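PDB 5EYB: DNA-binding protein reb1, which binds specific DNA sites in the ribosomal RNA enhancer and promoter and upstream of many other genes, and helps terminate transcription by RNA polymerase I. Local coordinates for residues 55-58 with 59-63; 184-188 with 189-193. One frame throughout, in Å; residues are numbered along the deposited sequence.

Contact 1 (55-58 with 59-63)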
# COMPACT_ATOMS: atom_id res chain seq x y z
N SER A 55 20.63 -21.44 8.21
CA SER A 55 20.24 -21.71 9.59
C SER A 55 20.01 -20.41 10.35
O SER A 55 19.13 -20.33 11.21
CB SER A 55 21.30 -22.55 10.29
OG SER A 55 21.40 -23.85 9.72
N LEU A 56 20.82 -19.40 10.05
CA LEU A 56 20.74 -18.11 10.72
C LEU A 56 19.43 -17.39 10.43
O LEU A 56 18.82 -16.81 11.33
CB LEU A 56 21.92 -17.23 10.32
CG LEU A 56 21.93 -15.81 10.88
CD1 LEU A 56 22.03 -15.83 12.40
CD2 LEU A 56 23.08 -15.02 10.27
N VAL A 57 19.02 -17.41 9.17
CA VAL A 57 17.79 -16.74 8.77
C VAL A 57 16.58 -17.39 9.45
O VAL A 57 15.70 -16.69 9.95
CB VAL A 57 17.60 -16.77 7.24
CG1 VAL A 57 16.23 -16.21 6.85
CG2 VAL A 57 18.71 -15.99 6.56
N LYS A 58 16.57 -18.72 9.47
CA LYS A 58 15.53 -19.47 10.16
C LYS A 58 15.38 -19.01 11.61
O LYS A 58 14.27 -18.92 12.13
CB LYS A 58 15.82 -20.97 10.10
CG LYS A 58 14.84 -21.76 9.26
CD LYS A 58 15.20 -23.24 9.22
CE LYS A 58 16.49 -23.48 8.46
NZ LYS A 58 16.92 -24.90 8.52
N LEU A 59 16.52 -18.73 12.24
CA LEU A 59 16.53 -18.21 13.61
C LEU A 59 15.90 -16.82 13.67
O LEU A 59 15.07 -16.55 14.54
CB LEU A 59 17.97 -18.17 14.15
CG LEU A 59 18.22 -17.55 15.52
CD1 LEU A 59 19.30 -18.34 16.24
CD2 LEU A 59 18.64 -16.09 15.41
N LEU A 60 16.31 -15.96 12.74
CA LEU A 60 15.79 -14.60 12.66
C LEU A 60 14.28 -14.58 12.52
O LEU A 60 13.59 -13.81 13.19
CB LEU A 60 16.43 -13.85 11.49
CG LEU A 60 17.94 -13.63 11.57
CD1 LEU A 60 18.43 -12.90 10.34
CD2 LEU A 60 18.29 -12.87 12.83
N VAL A 61 13.76 -15.44 11.64
CA VAL A 61 12.33 -15.55 11.42
C VAL A 61 11.61 -15.88 12.71
O VAL A 61 10.56 -15.32 13.02
CB VAL A 61 12.00 -16.62 10.36
CG1 VAL A 61 10.50 -16.77 10.20
CG2 VAL A 61 12.64 -16.25 9.02
N GLN A 62 12.20 -16.79 13.48
CA GLN A 62 11.63 -17.18 14.77
C GLN A 62 11.84 -16.09 15.81
O GLN A 62 10.96 -15.85 16.65
CB GLN A 62 12.25 -18.50 15.24
CG GLN A 62 11.83 -18.90 16.64
CD GLN A 62 12.65 -20.04 17.19
OE1 GLN A 62 13.17 -19.97 18.30
NE2 GLN A 62 12.78 -21.11 16.41
N GLU A 63 12.99 -15.44 15.76
CA GLU A 63 13.35 -14.43 16.75
C GLU A 63 12.68 -13.08 16.47
O GLU A 63 12.59 -12.24 17.36
CB GLU A 63 14.87 -14.25 16.81
CG GLU A 63 15.61 -15.43 17.42
CD GLU A 63 15.43 -15.51 18.92
OE1 GLU A 63 14.42 -16.08 19.38
OE2 GLU A 63 16.32 -15.01 19.64

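Contact 2 (184-188 with 189-193). With nucleotides of chain B.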
# COMPACT_ATOMS: atom_id res chain seq x y z
N LYS A 184 -22.69 1.91 13.24
CA LYS A 184 -23.79 2.50 13.99
C LYS A 184 -23.39 3.81 14.66
O LYS A 184 -24.21 4.72 14.79
CB LYS A 184 -24.33 1.51 15.02
CG LYS A 184 -25.07 0.34 14.41
CD LYS A 184 -25.63 -0.60 15.46
CE LYS A 184 -24.53 -1.40 16.14
NZ LYS A 184 -25.08 -2.57 16.88
N ASN A 185 -22.14 3.89 15.09
CA ASN A 185 -21.62 5.12 15.67
C ASN A 185 -21.54 6.24 14.64
O ASN A 185 -21.82 7.40 14.95
CB ASN A 185 -20.25 4.88 16.30
CG ASN A 185 -20.35 4.46 17.76
OD1 ASN A 185 -21.08 5.07 18.54
ND2 ASN A 185 -19.61 3.43 18.13
N VAL A 186 -21.15 5.88 13.42
CA VAL A 186 -21.09 6.85 12.34
C VAL A 186 -22.50 7.28 11.93
O VAL A 186 -22.74 8.45 11.60
CB VAL A 186 -20.32 6.29 11.12
CG1 VAL A 186 -20.27 7.31 10.00
CG2 VAL A 186 -18.92 5.89 11.52
N VAL A 187 -23.44 6.34 11.97
CA VAL A 187 -24.84 6.67 11.69
C VAL A 187 -25.39 7.57 12.79
O VAL A 187 -26.19 8.47 12.54
CB VAL A 187 -25.71 5.40 11.57
CG1 VAL A 187 -27.17 5.77 11.36
CG2 VAL A 187 -25.23 4.53 10.43
N GLU A 188 -24.94 7.34 14.02
CA GLU A 188 -25.44 8.08 15.16
C GLU A 188 -24.80 9.45 15.32
O GLU A 188 -25.49 10.44 15.56
CB GLU A 188 -25.24 7.26 16.45
CG GLU A 188 -25.74 7.96 17.70
CD GLU A 188 -27.25 8.09 17.75
OE1 GLU A 188 -27.94 7.54 16.87
OE2 GLU A 188 -27.75 8.75 18.68
N HIS A 189 -23.48 9.51 15.18
CA HIS A 189 -22.74 10.72 15.54
C HIS A 189 -22.10 11.43 14.36
O HIS A 189 -21.66 12.58 14.49
CB HIS A 189 -21.67 10.37 16.58
CG HIS A 189 -22.22 9.77 17.84
ND1 HIS A 189 -23.09 10.44 18.67
CD2 HIS A 189 -22.02 8.56 18.40
CE1 HIS A 189 -23.40 9.67 19.69
NE2 HIS A 189 -22.77 8.52 19.55
N GLY A 190 -22.03 10.77 13.21
CA GLY A 190 -21.40 11.35 12.03
C GLY A 190 -19.91 11.05 11.98
O GLY A 190 -19.43 10.15 12.66
N LYS A 191 -19.18 11.83 11.18
CA LYS A 191 -17.75 11.62 10.99
C LYS A 191 -16.93 12.24 12.11
O LYS A 191 -16.07 13.09 11.86
CB LYS A 191 -17.29 12.21 9.65
CG LYS A 191 -18.19 11.88 8.48
CD LYS A 191 -17.97 10.47 7.97
CE LYS A 191 -18.68 10.28 6.65
NZ LYS A 191 -18.33 11.36 5.67
N CYS A 192 -17.21 11.83 13.34
CA CYS A 192 -16.54 12.38 14.51
C CYS A 192 -15.67 11.32 15.16
O CYS A 192 -16.08 10.67 16.12
CB CYS A 192 -17.57 12.94 15.49
SG CYS A 192 -18.64 14.20 14.77
N TRP A 193 -14.46 11.16 14.64
CA TRP A 193 -13.63 10.00 14.96
C TRP A 193 -13.04 10.05 16.36
O TRP A 193 -12.73 9.02 16.95
CB TRP A 193 -12.52 9.86 13.92
CG TRP A 193 -13.02 9.98 12.51
CD1 TRP A 193 -12.73 10.97 11.61
CD2 TRP A 193 -13.93 9.09 11.85
NE1 TRP A 193 -13.39 10.75 10.43
CE2 TRP A 193 -14.14 9.60 10.55
CE3 TRP A 193 -14.58 7.92 12.22
CZ2 TRP A 193 -14.96 8.97 9.62
CZ3 TRP A 193 -15.41 7.29 11.31
CH2 TRP A 193 -15.59 7.82 10.02
P DA B 10 -12.80 14.69 14.79
OP1 DA B 10 -14.20 14.61 15.27
OP2 DA B 10 -11.82 13.67 15.21
O5' DA B 10 -12.82 14.73 13.19
C5' DA B 10 -13.46 15.80 12.51
C4' DA B 10 -12.90 15.95 11.11
O4' DA B 10 -11.50 16.35 11.19
C3' DA B 10 -12.93 14.68 10.25
O3' DA B 10 -13.54 14.98 8.99
C2' DA B 10 -11.45 14.31 10.10
C1' DA B 10 -10.79 15.67 10.19
N9 DA B 10 -9.38 15.61 10.55
C8 DA B 10 -8.83 14.96 11.62
N7 DA B 10 -7.52 15.08 11.69
C5 DA B 10 -7.20 15.86 10.60
C6 DA B 10 -5.97 16.34 10.10
N6 DA B 10 -4.79 16.10 10.69
N1 DA B 10 -6.00 17.09 8.98
C2 DA B 10 -7.18 17.33 8.40
N3 DA B 10 -8.39 16.93 8.77
C4 DA B 10 -8.33 16.19 9.88
P DA B 11 -13.70 13.85 7.85
OP1 DA B 11 -15.09 13.92 7.38
OP2 DA B 11 -13.16 12.56 8.33
O5' DA B 11 -12.79 14.39 6.66
C5' DA B 11 -13.10 15.62 6.06
C4' DA B 11 -12.04 15.99 5.04
O4' DA B 11 -10.76 16.07 5.70
C3' DA B 11 -11.88 14.99 3.90
O3' DA B 11 -11.73 15.67 2.67
C2' DA B 11 -10.62 14.21 4.27
C1' DA B 11 -9.82 15.24 5.05
N9 DA B 11 -8.96 14.62 6.06
C8 DA B 11 -9.35 13.78 7.06
N7 DA B 11 -8.36 13.38 7.82
C5 DA B 11 -7.25 14.00 7.29
C6 DA B 11 -5.89 13.98 7.64
N6 DA B 11 -5.41 13.28 8.67
N1 DA B 11 -5.04 14.72 6.89
C2 DA B 11 -5.53 15.42 5.86
N3 DA B 11 -6.79 15.51 5.44
C4 DA B 11 -7.61 14.77 6.20
O HOH W 1 -25.69 12.30 18.45

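Contact 1 (55-58 with 59-63)
Val61 lays its CG2 methyl against the side chain of Val57 one helical turn earlier, meeting CG1 of that valine at 4.2 Å while the two branched groups cross at a slant. CG2 of Val61 is anti to its own carbonyl carbon, chi1 being 176° for CG1, and this turns the methyl back along the helix, where it also lies beside Val57 O. That oxygen is the acceptor for Val61 N, at 2.9 Å, so backbone bond and methyl contact join the same two residues. Leu60 behaves similarly one position back: its CG is folded beside its backbone N and lies next to Leu56 O, the oxygen that accepts Leu60 N at 3.0 Å. The bonds from Leu59 N to Ser55 O, 3.2 Å, and from Gln62 N to Lys58 O, 3.3 Å, continue the helical pattern on the remaining sides of the turn.

The side chains fan out to different neighbours. Leu56 rests on Met26 and Phe29 of helix 16-32, whereas Val57 and Val61 reach Arg69 and Leu60 reaches Ile72, both on helix 69-79; Lys58 packs on a DNA phosphate. This is the i to i+4 pattern of an amphipathic alpha-helix, here within the helical bundle of a Reb1 Myb-associated domain.

Contact 2 (184-188 with 189-193)
The end of helix 176-189 and the turn that follows it lie against the DNA backbone in a Myb-type repeat. Val186 CG2 meets the six-membered part of the Trp193 indole obliquely, 3.8 Å from CZ3. On the pyrrole side of the same ring system NE1 gives a nearly straight hydrogen bond, 171° at the hydrogen and 2.8 Å long, to OP2 of DA11 of chain B, which lies in the ring plane at its edge. The indole thus bridges the protein interior and a phosphate, with Trp211 of helix 204-215 meeting its ring as well.

At the helix end His189 N bonds to Asn185 O at 2.7 Å. The imidazole lies alongside the Asn185 amide, the planes 22° apart, with OD1 at its edge 3.6 Å from CD2. CG of Glu188, anti to its backbone N (chi1 180°), sits over one ring face, a CH-pi contact 3.5 Å from the centroid, and the carboxylate plane stands almost upright to the ring. A water lies 3.2 Å from ND1. With an alanine here, Glu188 CG would probably lose the ring it packs on, and Asn185 OD1 the ring edge beside it.

Gly190, with positive phi, then takes the chain out of the helix, its N bonded to Val186 O at 2.9 Å. Lys191 centres an inverse gamma turn, and Cys192 occupies the N-cap position before helix 193-199. Such a turn, leading into the predicted helix-turn-helix, is part of the three-helix Myb fold.

Overall arrangement
Two modules of one chain illustrate how a multi-repeat DNA-binding protein spreads along its site. Contact 1 comes first in sequence, within helix 51-63 of the first Myb-associated domain; contact 2 follows much later, from the end of helix 176-189 to the start of helix 193-199 in the first Myb-type repeat. Their centres are 45 Å apart, the nearest atoms about 33 Å, and they share no helix. Each lies about 26 Å from the centre of this elongated, mainly helical chain without strands. Both nevertheless reach the DNA backbone, 55-63 through Lys58 and 184-193 through its turn, consistent with separate helical domains strung along one duplex.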